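Local coordinates for protein UDP-N-Acetylglucosamine 2-Epimerase (Thermus thermophilus, PDB 1V4V) that probably interconverts UDP-N-acetylglucosamine and UDP-N-acetylmannosamine by inverting the configuration at C2 of the sugar, at residues A92-V97 and G115-H120; H98-T103 and A138-T143; G124-N129 and K158-K163; D150-P155 and E169-T174; V297-V302 and K315-D320. One frame throughout, in Å; residues are numbered along the deposited sequence.

Contact 1: A92-V97 and G115-H120; sequences ADYVLV and GIPVGH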
# COMPACT_ATOMS: atom_id res chain seq x y z
N ALA A 92 -12.26 17.60 -3.04
CA ALA A 92 -12.68 16.21 -2.99
C ALA A 92 -13.05 15.69 -1.60
O ALA A 92 -12.32 15.88 -0.63
CB ALA A 92 -11.57 15.31 -3.59
N ASP A 93 -14.20 15.02 -1.53
CA ASP A 93 -14.68 14.42 -0.29
C ASP A 93 -14.43 12.92 -0.36
O ASP A 93 -14.51 12.21 0.65
CB ASP A 93 -16.17 14.69 -0.10
CG ASP A 93 -16.47 16.14 0.21
OD1 ASP A 93 -16.94 16.86 -0.69
OD2 ASP A 93 -16.22 16.55 1.36
N TYR A 94 -14.12 12.45 -1.56
CA TYR A 94 -13.85 11.03 -1.78
C TYR A 94 -13.08 10.91 -3.09
O TYR A 94 -13.29 11.69 -4.01
CB TYR A 94 -15.17 10.24 -1.86
CG TYR A 94 -15.05 8.81 -1.40
CD1 TYR A 94 -14.54 7.82 -2.24
CD2 TYR A 94 -15.39 8.45 -0.10
CE1 TYR A 94 -14.38 6.51 -1.79
CE2 TYR A 94 -15.23 7.15 0.36
CZ TYR A 94 -14.72 6.19 -0.49
OH TYR A 94 -14.56 4.91 -0.01
N VAL A 95 -12.18 9.94 -3.15
CA VAL A 95 -11.39 9.72 -4.35
C VAL A 95 -11.50 8.28 -4.81
O VAL A 95 -11.42 7.35 -4.01
CB VAL A 95 -9.90 10.04 -4.11
CG1 VAL A 95 -9.11 9.82 -5.40
CG2 VAL A 95 -9.74 11.48 -3.63
N LEU A 96 -11.69 8.09 -6.11
CA LEU A 96 -11.78 6.75 -6.67
C LEU A 96 -10.63 6.55 -7.63
O LEU A 96 -10.35 7.40 -8.47
CB LEU A 96 -13.11 6.56 -7.41
CG LEU A 96 -14.40 6.54 -6.59
CD1 LEU A 96 -15.60 6.36 -7.51
CD2 LEU A 96 -14.36 5.42 -5.56
N VAL A 97 -9.92 5.43 -7.49
CA VAL A 97 -8.83 5.12 -8.40
C VAL A 97 -9.09 3.73 -8.94
O VAL A 97 -9.91 2.99 -8.41
CB VAL A 97 -7.43 5.18 -7.71
CG1 VAL A 97 -7.11 6.63 -7.31
CG2 VAL A 97 -7.39 4.27 -6.49
N GLY A 115 -6.00 13.54 3.83
CA GLY A 115 -7.13 13.13 4.64
C GLY A 115 -8.41 12.84 3.87
O GLY A 115 -9.50 12.93 4.43
N ILE A 116 -8.28 12.49 2.59
CA ILE A 116 -9.45 12.20 1.76
C ILE A 116 -9.61 10.69 1.58
O ILE A 116 -8.67 10.00 1.16
CB ILE A 116 -9.31 12.85 0.37
CG1 ILE A 116 -8.99 14.34 0.52
CG2 ILE A 116 -10.60 12.65 -0.43
CD1 ILE A 116 -8.50 15.00 -0.75
N PRO A 117 -10.79 10.14 1.92
CA PRO A 117 -11.04 8.70 1.78
C PRO A 117 -10.83 8.27 0.34
O PRO A 117 -11.15 9.02 -0.58
CB PRO A 117 -12.51 8.56 2.20
CG PRO A 117 -12.75 9.73 3.08
CD PRO A 117 -11.99 10.84 2.41
N VAL A 118 -10.32 7.06 0.16
CA VAL A 118 -10.05 6.53 -1.18
C VAL A 118 -10.77 5.22 -1.44
O VAL A 118 -10.84 4.35 -0.57
CB VAL A 118 -8.53 6.28 -1.37
CG1 VAL A 118 -8.27 5.58 -2.70
CG2 VAL A 118 -7.78 7.59 -1.30
N GLY A 119 -11.30 5.08 -2.65
CA GLY A 119 -11.98 3.85 -3.04
C GLY A 119 -11.20 3.27 -4.20
O GLY A 119 -10.74 4.01 -5.07
N HIS A 120 -11.03 1.95 -4.22
CA HIS A 120 -10.28 1.29 -5.29
C HIS A 120 -11.19 0.39 -6.12
O HIS A 120 -11.67 -0.63 -5.62
CB HIS A 120 -9.14 0.47 -4.68
CG HIS A 120 -8.10 0.05 -5.67
ND1 HIS A 120 -7.06 -0.79 -5.34
CD2 HIS A 120 -7.91 0.39 -6.97
CE1 HIS A 120 -6.28 -0.95 -6.39
NE2 HIS A 120 -6.77 -0.25 -7.39

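Contact 2: H98-T103 and A138-T143; sequences HGDTLT and ANRRLT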
# COMPACT_ATOMS: atom_id res chain seq x y z
N HIS A 98 -8.39 3.40 -10.01
CA HIS A 98 -8.56 2.11 -10.67
C HIS A 98 -7.22 1.64 -11.19
O HIS A 98 -6.40 2.44 -11.64
CB HIS A 98 -9.52 2.26 -11.85
CG HIS A 98 -9.70 1.00 -12.64
ND1 HIS A 98 -10.76 0.13 -12.43
CD2 HIS A 98 -8.94 0.43 -13.61
CE1 HIS A 98 -10.64 -0.91 -13.24
NE2 HIS A 98 -9.54 -0.75 -13.96
N GLY A 99 -6.99 0.34 -11.14
CA GLY A 99 -5.74 -0.16 -11.69
C GLY A 99 -4.59 -0.33 -10.73
O GLY A 99 -4.71 -0.07 -9.52
N ASP A 100 -3.47 -0.73 -11.29
CA ASP A 100 -2.27 -1.03 -10.53
C ASP A 100 -1.03 -0.24 -10.93
O ASP A 100 0.08 -0.67 -10.66
CB ASP A 100 -1.97 -2.53 -10.66
CG ASP A 100 -3.22 -3.39 -10.53
OD1 ASP A 100 -3.28 -4.47 -11.15
OD2 ASP A 100 -4.15 -2.99 -9.79
N THR A 101 -1.20 0.90 -11.60
CA THR A 101 -0.02 1.67 -12.00
C THR A 101 0.60 2.45 -10.84
O THR A 101 -0.03 2.64 -9.80
CB THR A 101 -0.35 2.69 -13.11
OG1 THR A 101 -1.26 3.67 -12.60
CG2 THR A 101 -0.97 2.01 -14.32
N LEU A 102 1.84 2.89 -11.04
CA LEU A 102 2.55 3.67 -10.04
C LEU A 102 1.79 4.98 -9.79
O LEU A 102 1.66 5.43 -8.66
CB LEU A 102 3.97 3.98 -10.55
CG LEU A 102 4.96 4.63 -9.58
CD1 LEU A 102 5.32 3.64 -8.49
CD2 LEU A 102 6.22 5.04 -10.34
N THR A 103 1.28 5.58 -10.87
CA THR A 103 0.54 6.83 -10.75
C THR A 103 -0.71 6.63 -9.89
O THR A 103 -1.05 7.49 -9.08
CB THR A 103 0.14 7.37 -12.13
OG1 THR A 103 1.32 7.64 -12.89
CG2 THR A 103 -0.67 8.67 -11.99
N ALA A 138 3.06 -4.78 -6.24
CA ALA A 138 3.34 -3.92 -5.09
C ALA A 138 2.40 -2.72 -5.13
O ALA A 138 1.82 -2.34 -4.12
CB ALA A 138 4.79 -3.45 -5.11
N ASN A 139 2.25 -2.12 -6.31
CA ASN A 139 1.38 -0.95 -6.42
C ASN A 139 -0.02 -1.20 -5.88
O ASN A 139 -0.56 -0.38 -5.11
CB ASN A 139 1.26 -0.48 -7.88
CG ASN A 139 2.53 0.14 -8.42
OD1 ASN A 139 3.40 0.57 -7.66
ND2 ASN A 139 2.64 0.21 -9.74
N ARG A 140 -0.64 -2.31 -6.28
CA ARG A 140 -1.99 -2.58 -5.83
C ARG A 140 -2.08 -2.92 -4.35
O ARG A 140 -3.04 -2.53 -3.69
CB ARG A 140 -2.66 -3.66 -6.69
CG ARG A 140 -1.85 -4.91 -6.94
CD ARG A 140 -2.39 -5.60 -8.19
NE ARG A 140 -1.71 -6.86 -8.46
CZ ARG A 140 -1.78 -7.51 -9.62
NH1 ARG A 140 -1.13 -8.66 -9.78
NH2 ARG A 140 -2.48 -7.00 -10.63
N ARG A 141 -1.08 -3.62 -3.82
CA ARG A 141 -1.10 -3.94 -2.40
C ARG A 141 -0.93 -2.66 -1.58
O ARG A 141 -1.60 -2.48 -0.57
CB ARG A 141 0.01 -4.94 -2.08
CG ARG A 141 -0.29 -6.35 -2.59
CD ARG A 141 0.84 -7.30 -2.28
NE ARG A 141 1.13 -7.35 -0.85
CZ ARG A 141 2.10 -8.08 -0.31
NH1 ARG A 141 2.87 -8.84 -1.08
NH2 ARG A 141 2.31 -8.03 1.00
N LEU A 142 -0.04 -1.78 -2.03
CA LEU A 142 0.18 -0.50 -1.35
C LEU A 142 -1.10 0.33 -1.38
O LEU A 142 -1.54 0.86 -0.36
CB LEU A 142 1.32 0.28 -2.02
CG LEU A 142 2.74 -0.28 -1.86
CD1 LEU A 142 3.68 0.48 -2.78
CD2 LEU A 142 3.19 -0.15 -0.39
N THR A 143 -1.71 0.43 -2.56
CA THR A 143 -2.95 1.18 -2.70
C THR A 143 -4.04 0.67 -1.77
O THR A 143 -4.75 1.46 -1.13
CB THR A 143 -3.47 1.14 -4.15
OG1 THR A 143 -2.50 1.72 -5.02
CG2 THR A 143 -4.79 1.92 -4.27
O HOH W 1 -2.58 0.55 -7.64

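Contact 3: G124-N129 and K158-K163; sequences GLRSGN and KANLLK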
# COMPACT_ATOMS: atom_id res chain seq x y z
N GLY A 124 -8.33 -6.28 -5.70
CA GLY A 124 -8.24 -7.64 -5.21
C GLY A 124 -7.49 -8.66 -6.03
O GLY A 124 -7.15 -9.73 -5.52
N LEU A 125 -7.22 -8.37 -7.30
CA LEU A 125 -6.50 -9.31 -8.14
C LEU A 125 -5.04 -9.36 -7.68
O LEU A 125 -4.41 -8.32 -7.49
CB LEU A 125 -6.60 -8.91 -9.61
CG LEU A 125 -8.04 -8.78 -10.11
CD1 LEU A 125 -8.03 -8.50 -11.61
CD2 LEU A 125 -8.81 -10.06 -9.82
N ARG A 126 -4.51 -10.57 -7.51
CA ARG A 126 -3.13 -10.74 -7.05
C ARG A 126 -2.36 -11.82 -7.80
O ARG A 126 -2.93 -12.78 -8.32
CB ARG A 126 -3.12 -11.08 -5.56
CG ARG A 126 -3.69 -10.01 -4.65
CD ARG A 126 -2.73 -8.84 -4.48
NE ARG A 126 -3.22 -7.86 -3.52
CZ ARG A 126 -4.04 -6.85 -3.83
NH1 ARG A 126 -4.46 -6.68 -5.07
NH2 ARG A 126 -4.43 -6.01 -2.88
N SER A 127 -1.04 -11.65 -7.83
CA SER A 127 -0.15 -12.61 -8.48
C SER A 127 0.54 -13.39 -7.37
O SER A 127 1.01 -14.51 -7.57
CB SER A 127 0.90 -11.90 -9.32
OG SER A 127 1.85 -11.25 -8.49
N GLY A 128 0.61 -12.77 -6.19
CA GLY A 128 1.26 -13.39 -5.06
C GLY A 128 2.77 -13.29 -5.16
O GLY A 128 3.50 -13.93 -4.40
N ASN A 129 3.25 -12.48 -6.09
CA ASN A 129 4.69 -12.31 -6.29
C ASN A 129 5.06 -10.85 -6.52
O ASN A 129 4.71 -10.27 -7.54
CB ASN A 129 5.14 -13.14 -7.49
CG ASN A 129 6.65 -13.23 -7.60
OD1 ASN A 129 7.38 -12.32 -7.22
ND2 ASN A 129 7.14 -14.35 -8.15
N LYS A 158 -12.13 -10.69 -3.31
CA LYS A 158 -12.47 -10.34 -1.94
C LYS A 158 -11.66 -11.22 -0.99
O LYS A 158 -11.16 -10.74 0.03
CB LYS A 158 -13.97 -10.56 -1.68
CG LYS A 158 -14.37 -10.40 -0.21
CD LYS A 158 -15.87 -10.55 0.01
CE LYS A 158 -16.21 -10.45 1.49
NZ LYS A 158 -17.67 -10.54 1.76
N ALA A 159 -11.53 -12.50 -1.33
CA ALA A 159 -10.78 -13.43 -0.51
C ALA A 159 -9.32 -12.99 -0.40
O ALA A 159 -8.69 -13.15 0.64
CB ALA A 159 -10.86 -14.83 -1.08
N ASN A 160 -8.78 -12.43 -1.48
CA ASN A 160 -7.39 -11.95 -1.47
C ASN A 160 -7.25 -10.76 -0.53
O ASN A 160 -6.30 -10.68 0.25
CB ASN A 160 -6.94 -11.53 -2.88
CG ASN A 160 -6.75 -12.71 -3.81
OD1 ASN A 160 -6.48 -13.82 -3.37
ND2 ASN A 160 -6.86 -12.46 -5.11
N LEU A 161 -8.21 -9.84 -0.60
CA LEU A 161 -8.19 -8.65 0.23
C LEU A 161 -8.25 -8.98 1.72
O LEU A 161 -7.54 -8.38 2.52
CB LEU A 161 -9.33 -7.71 -0.17
CG LEU A 161 -9.14 -7.10 -1.56
CD1 LEU A 161 -10.43 -6.44 -2.03
CD2 LEU A 161 -8.00 -6.10 -1.53
N LEU A 162 -9.11 -9.92 2.08
CA LEU A 162 -9.25 -10.33 3.47
C LEU A 162 -7.92 -10.90 3.95
O LEU A 162 -7.51 -10.67 5.08
CB LEU A 162 -10.35 -11.39 3.61
CG LEU A 162 -11.78 -10.92 3.35
CD1 LEU A 162 -12.72 -12.11 3.26
CD2 LEU A 162 -12.21 -9.98 4.47
N LYS A 163 -7.26 -11.62 3.06
CA LYS A 163 -5.98 -12.24 3.35
C LYS A 163 -4.89 -11.20 3.62
O LYS A 163 -3.84 -11.52 4.17
CB LYS A 163 -5.58 -13.14 2.18
CG LYS A 163 -4.24 -13.85 2.33
CD LYS A 163 -3.91 -14.67 1.09
CE LYS A 163 -3.85 -13.78 -0.15
NZ LYS A 163 -3.57 -14.55 -1.40
O HOH W 2 -6.36 -12.74 -8.38

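Contact 4: D150-P155 and E169-T174; sequences DFAPTP and EGILVT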
# COMPACT_ATOMS: atom_id res chain seq x y z
N ASP A 150 -12.95 -1.09 -0.91
CA ASP A 150 -12.43 -1.85 -2.05
C ASP A 150 -13.61 -2.45 -2.79
O ASP A 150 -14.46 -3.09 -2.18
CB ASP A 150 -11.51 -2.98 -1.57
CG ASP A 150 -10.10 -2.52 -1.31
OD1 ASP A 150 -9.51 -2.98 -0.32
OD2 ASP A 150 -9.58 -1.71 -2.11
N PHE A 151 -13.65 -2.24 -4.10
CA PHE A 151 -14.71 -2.77 -4.93
C PHE A 151 -14.11 -3.96 -5.68
O PHE A 151 -13.42 -3.80 -6.69
CB PHE A 151 -15.19 -1.70 -5.91
CG PHE A 151 -15.72 -0.47 -5.22
CD1 PHE A 151 -17.01 -0.45 -4.70
CD2 PHE A 151 -14.92 0.67 -5.08
CE1 PHE A 151 -17.50 0.69 -4.04
CE2 PHE A 151 -15.40 1.81 -4.43
CZ PHE A 151 -16.69 1.82 -3.91
N ALA A 152 -14.35 -5.16 -5.15
CA ALA A 152 -13.82 -6.39 -5.73
C ALA A 152 -14.70 -6.92 -6.85
O ALA A 152 -15.91 -7.02 -6.71
CB ALA A 152 -13.67 -7.44 -4.65
N PRO A 153 -14.08 -7.28 -7.99
CA PRO A 153 -14.86 -7.80 -9.11
C PRO A 153 -15.41 -9.21 -8.88
O PRO A 153 -16.46 -9.57 -9.41
CB PRO A 153 -13.86 -7.76 -10.27
CG PRO A 153 -12.55 -8.04 -9.57
CD PRO A 153 -12.65 -7.17 -8.33
N THR A 154 -14.72 -9.99 -8.06
CA THR A 154 -15.12 -11.37 -7.79
C THR A 154 -14.94 -11.77 -6.33
O THR A 154 -14.27 -11.09 -5.56
CB THR A 154 -14.26 -12.36 -8.60
OG1 THR A 154 -12.90 -12.26 -8.16
CG2 THR A 154 -14.33 -12.05 -10.09
N PRO A 155 -15.54 -12.91 -5.94
CA PRO A 155 -15.44 -13.41 -4.57
C PRO A 155 -13.97 -13.73 -4.27
O PRO A 155 -13.50 -13.54 -3.15
CB PRO A 155 -16.31 -14.67 -4.60
CG PRO A 155 -17.38 -14.29 -5.58
CD PRO A 155 -16.57 -13.66 -6.69
N GLU A 169 -16.37 -5.09 6.20
CA GLU A 169 -17.12 -3.86 5.95
C GLU A 169 -16.44 -2.97 4.92
O GLU A 169 -17.09 -2.12 4.31
CB GLU A 169 -17.31 -3.09 7.26
CG GLU A 169 -16.11 -2.25 7.68
CD GLU A 169 -16.24 -0.80 7.25
OE1 GLU A 169 -15.20 -0.10 7.20
OE2 GLU A 169 -17.38 -0.36 6.98
N GLY A 170 -15.15 -3.17 4.72
CA GLY A 170 -14.42 -2.36 3.76
C GLY A 170 -14.33 -2.96 2.37
O GLY A 170 -13.59 -2.45 1.53
N ILE A 171 -15.08 -4.03 2.13
CA ILE A 171 -15.06 -4.69 0.82
C ILE A 171 -16.48 -4.90 0.29
O ILE A 171 -17.36 -5.33 1.02
CB ILE A 171 -14.39 -6.07 0.88
CG1 ILE A 171 -12.98 -5.95 1.48
CG2 ILE A 171 -14.33 -6.68 -0.52
CD1 ILE A 171 -12.36 -7.28 1.83
N LEU A 172 -16.67 -4.59 -0.99
CA LEU A 172 -17.95 -4.76 -1.66
C LEU A 172 -17.69 -5.52 -2.97
O LEU A 172 -16.86 -5.09 -3.76
CB LEU A 172 -18.58 -3.40 -1.98
CG LEU A 172 -19.91 -3.40 -2.74
CD1 LEU A 172 -21.02 -3.94 -1.84
CD2 LEU A 172 -20.26 -1.98 -3.17
N VAL A 173 -18.37 -6.64 -3.18
CA VAL A 173 -18.20 -7.40 -4.42
C VAL A 173 -19.17 -6.77 -5.41
O VAL A 173 -20.38 -6.81 -5.21
CB VAL A 173 -18.54 -8.89 -4.23
CG1 VAL A 173 -18.40 -9.63 -5.54
CG2 VAL A 173 -17.61 -9.50 -3.19
N THR A 174 -18.63 -6.20 -6.48
CA THR A 174 -19.45 -5.49 -7.45
C THR A 174 -19.60 -6.12 -8.83
O THR A 174 -20.55 -5.79 -9.55
CB THR A 174 -18.89 -4.08 -7.69
OG1 THR A 174 -17.59 -4.19 -8.29
CG2 THR A 174 -18.76 -3.32 -6.37
O HOH W 3 -15.08 -3.10 -9.25

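Contact 5: V297-V302 and K315-D320; sequences VVLRNV and KLAGTD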
# COMPACT_ATOMS: atom_id res chain seq x y z
N VAL A 297 -19.56 -17.69 -30.80
CA VAL A 297 -18.94 -18.93 -31.23
C VAL A 297 -17.44 -18.62 -31.36
O VAL A 297 -17.05 -17.66 -32.03
CB VAL A 297 -19.50 -19.44 -32.58
CG1 VAL A 297 -18.66 -20.61 -33.08
CG2 VAL A 297 -20.93 -19.87 -32.40
N VAL A 298 -16.62 -19.41 -30.68
CA VAL A 298 -15.18 -19.20 -30.67
C VAL A 298 -14.44 -20.15 -31.60
O VAL A 298 -14.57 -21.37 -31.49
CB VAL A 298 -14.62 -19.36 -29.23
CG1 VAL A 298 -13.10 -19.13 -29.22
CG2 VAL A 298 -15.31 -18.37 -28.30
N LEU A 299 -13.66 -19.58 -32.51
CA LEU A 299 -12.90 -20.36 -33.47
C LEU A 299 -11.56 -20.79 -32.88
O LEU A 299 -10.49 -20.36 -33.33
CB LEU A 299 -12.70 -19.57 -34.76
CG LEU A 299 -13.75 -19.78 -35.87
CD1 LEU A 299 -15.13 -20.01 -35.28
CD2 LEU A 299 -13.74 -18.59 -36.80
N ARG A 300 -11.64 -21.63 -31.85
CA ARG A 300 -10.47 -22.17 -31.17
C ARG A 300 -10.83 -23.56 -30.66
O ARG A 300 -12.01 -23.90 -30.55
CB ARG A 300 -10.07 -21.28 -29.98
CG ARG A 300 -9.63 -19.88 -30.36
CD ARG A 300 -8.85 -19.24 -29.23
NE ARG A 300 -7.56 -19.90 -29.05
CZ ARG A 300 -6.79 -19.78 -27.97
NH1 ARG A 300 -7.18 -19.02 -26.95
NH2 ARG A 300 -5.63 -20.42 -27.90
N ASN A 301 -9.82 -24.36 -30.35
CA ASN A 301 -10.06 -25.71 -29.86
C ASN A 301 -10.24 -25.70 -28.35
O ASN A 301 -10.83 -26.63 -27.79
CB ASN A 301 -8.90 -26.62 -30.25
CG ASN A 301 -8.78 -26.79 -31.75
OD1 ASN A 301 -9.74 -27.17 -32.42
ND2 ASN A 301 -7.60 -26.52 -32.29
N VAL A 302 -9.75 -24.66 -27.69
CA VAL A 302 -9.87 -24.53 -26.24
C VAL A 302 -10.06 -23.07 -25.86
O VAL A 302 -9.69 -22.17 -26.61
CB VAL A 302 -8.61 -25.08 -25.53
CG1 VAL A 302 -7.40 -24.22 -25.88
CG2 VAL A 302 -8.82 -25.13 -24.03
N LYS A 315 -19.69 -20.94 -27.37
CA LYS A 315 -19.60 -22.30 -27.87
C LYS A 315 -18.29 -22.41 -28.64
O LYS A 315 -17.94 -21.50 -29.39
CB LYS A 315 -20.79 -22.60 -28.79
CG LYS A 315 -20.92 -24.06 -29.19
CD LYS A 315 -22.19 -24.30 -30.00
CE LYS A 315 -22.53 -25.78 -30.08
NZ LYS A 315 -21.43 -26.58 -30.66
N LEU A 316 -17.56 -23.50 -28.44
CA LEU A 316 -16.31 -23.69 -29.16
C LEU A 316 -16.60 -24.34 -30.51
O LEU A 316 -17.41 -25.26 -30.60
CB LEU A 316 -15.35 -24.57 -28.37
CG LEU A 316 -14.67 -23.96 -27.14
CD1 LEU A 316 -13.88 -25.03 -26.41
CD2 LEU A 316 -13.73 -22.83 -27.58
N ALA A 317 -15.94 -23.85 -31.55
CA ALA A 317 -16.15 -24.40 -32.88
C ALA A 317 -14.91 -25.11 -33.38
O ALA A 317 -14.95 -25.79 -34.41
CB ALA A 317 -16.55 -23.29 -33.85
N GLY A 318 -13.80 -24.96 -32.66
CA GLY A 318 -12.55 -25.57 -33.09
C GLY A 318 -11.96 -24.77 -34.24
O GLY A 318 -12.47 -23.70 -34.58
N THR A 319 -10.88 -25.27 -34.85
CA THR A 319 -10.26 -24.59 -35.97
C THR A 319 -10.26 -25.43 -37.25
O THR A 319 -9.66 -25.05 -38.25
CB THR A 319 -8.81 -24.17 -35.67
OG1 THR A 319 -8.05 -25.31 -35.25
CG2 THR A 319 -8.78 -23.11 -34.58
N ASP A 320 -10.91 -26.59 -37.20
CA ASP A 320 -11.01 -27.43 -38.39
C ASP A 320 -12.12 -26.83 -39.25
O ASP A 320 -13.25 -26.70 -38.80
CB ASP A 320 -11.36 -28.86 -38.01
CG ASP A 320 -11.63 -29.73 -39.22
OD1 ASP A 320 -12.74 -30.30 -39.32
OD2 ASP A 320 -10.73 -29.83 -40.09

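Contact 1: A92-V97 and G115-H120
Val95 and Val118 face each other across strands 94-98 and 118-121, the parallel pair of a beta-alpha-beta unit in the N-terminal, Rossmann-like domain of this GT-B fold. Three backbone bonds tie the pair. Val95 N donates to Pro117 O (2.9 Å). Gly119 N returns a short bond to Val95 O (2.6 Å), and Val97 N reaches Gly119 O (2.9 Å). On the face shared by Leu96 and Gly119, the glycine leaves room for its neighbours: a CB there would clash with Leu96 CD2 and press on Tyr94 CE1.

The Tyr94 CB starts out away from the second strand, but with CG swung opposite the backbone N (chi1 -151°) the ring comes back over Pro117. Pro117 CB meets CE2 at 3.6 Å, while Pro117 O lies over one face of the ring, toward its rim. The phenol OH ends in a hydrogen bond to Asp148. A leucine in place of the tyrosine would probably leave the Asp148 carboxylate without this hydroxyl and uncover Pro117 CB.

On the other face beta-branched side chains fill the space toward helix 102-113. Val95 CG2 touches Ile116 CG2 (3.5 Å) and Val97 CG2 lies 4.1 Å from Val118 CG1, with Val107 and Ala111 of the helix packing against the valines. Farther along, Asp144 at His120 ND1 and Gly99 O at NE2 together fix the turn of the imidazole, whose CD2 edge meets Val97 O, in the ring plane, at 3.6 Å.

Contact 2: H98-T103 and A138-T143
Arg140 crosses Asp100 obliquely, and its CB and CD lie against the carboxylate. CB lies 3.5 Å from Asp100 OD2. With CG placed between the backbone N and the carbonyl carbon (chi1 48°), the extended chain from CG to NE passes over the acid, and CD comes within 3.3 Å of Asp100 CG. NE turns to a second acid, Glu137, in a salt bridge. At the tip NH2 binds Asp100 OD1 at 2.7 Å, approaching from above the carboxylate plane; the two flat groups stand 81° apart, and the bridge uses one oxygen. A methionine in place of the arginine would probably leave both Asp100 and Glu137 without this positive partner.

The bridge fastens helix 136-146 to the turn that starts helix 102-113, where Thr101 is the N-cap and its OG1 binds Thr104 N. Asn139, one residue before the arginine, suits a place beside bare backbone because its amide can donate: ND2 bonds Asp100 O at 2.9 Å, with the acceptor in the amide plane. Its OD1 rests 3.7 Å from Leu102 CD1. One turn on, a water donates to both Thr143 OG1 and Gly99 O, while Thr143 OG1 donates to Asn139 O at 2.9 Å.

Contact 3: G124-N129 and K158-K163
Asn160 ND2 donates to Gly124 O at 2.8 Å, nearly straight (161°) and with the acceptor in the plane of the amide. The bond pins helix 155-162 to the loop that leaves strand 118-121, at the C-terminal ends of the strands in the parallel sheet of the N-terminal Rossmann-like domain. An asparagine suits the spot, for its short amide can donate to a backbone carbonyl of the loop. Gly124 suits its own place as well: at its backbone angles a side chain would jam against the preceding carbonyl. Its CA instead lies against Leu161 CG (3.8 Å).

The side chains of Arg126 and Asn160 slide past each other in opposite directions. Arg126 CG passes Asn160 CB at 4.0 Å; the bend at chi2 (-75°) beyond it turns the guanidinium back to its own loop, where NH1 donates to Leu125 O (2.9 Å) from above the carbonyl plane. Two acids outside the contact complete the grip: NE makes a salt bridge with Glu164 and NH2 with Asp144. Three polar partners thus fix the rotation of the group, and Leu161 CD2 packs on NH2 at 3.8 Å. A water accepts from Arg126 N (3.0 Å) and, weakly, from Asn160 ND2. Beyond, the loop folds into an ST turn in which Asn129 N donates to Ser127 OG at 3.0 Å.

Contact 4: D150-P155 and E169-T174
Phe151 turns the edge of its ring toward two neighbours on strand 171-173 and just beyond: Thr174 CG2 meets CD1 at 3.8 Å, and Leu172 CD2 meets the same atom at 3.9 Å. Leu172 can reach because its CG lies opposite the backbone N (chi1 178°), which carries CD2 to the ring edge. Thr174 divides its work. Its methyl goes to the ring, while OG1 shares a water with Phe151 O, the water donating to both. A threonine suits the position just past the strand, offering one apolar and one polar branch.

The opposite face is leaner. Ala152 CB faces Ile171 CG2 at 4.3 Å, and Val173 CG1 lies over Thr154 C (4.1 Å). Small Ala152 lets Ala157 of the following helix come close. Behind these side chains four parallel-strand bonds hold the backbones, among them Asp150 N to Gly170 O (2.9 Å, 171°) and Thr174 N to Ala152 O (2.9 Å).

The pair closes a beta-alpha-beta crossover through helix 155-162, whose Leu161 packs on Asp150 and Ile171. Strand 149-152 has strand 118-121 as its other neighbour; strand 171-173 is outermost within this chain, though Trp374 bonds the Val173 backbone. From helix 353-364, Val357 packs on Phe151, and Met356 on Leu172 and Thr174.

Contact 5: V297-V302 and K315-D320
Leu316 has more surface buried by this contact than any other residue in it, for both of its methyls face segment 297-302. CD2 lies against Val298 CB (3.9 Å) and 3.6 Å from Arg300 O, and CD1 approaches Asn301 O (3.7 Å). Having CG opposite the carbonyl carbon (chi1 -74°) sends this branched end toward the loop after strand 296-298, where an aliphatic side chain can fill the bend.

Asn301 comes next. Its OD1 accepts from Thr319 N in a long bond of 3.3 Å, the donor well above the carbonyl plane. OD1 also lies so near Gly318 CA that a CB there would be tight; glycine fits, and suits the positive phi. Thr319 CG2 is 3.5 Å from Leu299 O.

Leu316 sits in the last bridge, with Val298, of parallel strands 296-298 and 314-316, a beta-alpha-beta unit of the C-terminal domain in this GT-B fold; Asn301 and Thr319 lie in the loops past it. Val298 N bonds Lys315 O, and Ala317 N bonds Val298 O (2.8 Å). Leu299 centres an inverse gamma turn, and Gly318 N reaches Arg300 O only weakly at 3.0 Å. Between the segments, straight bonds thus give way to long or bent ones, while Asn210 at Leu299 O and Glu209 at Arg300 add polar grip from outside.

Contacts 1 to 4 lie in one domain and contact 5 in the other, with the centres of contacts 1 and 5 about 44 Å apart on opposite sides of the chain's centre. Contacts 1 and 4 share a sheet through strands 118-121 and 149-152, where Phe151 N meets His120 O at 3.0 Å. Contact 2 joins contact 1 through His120 NE2 and Gly99 O (3.0 Å). Contacts 3 and 4, with centres about 11 Å apart, meet through Leu161. As in other GT-B enzymes, the substrate probably binds between the two domains. Separately, an acetic acid molecule, probably from the crystallisation liquor, lies about 3 Å from the side chain of Pro117 in contact 1.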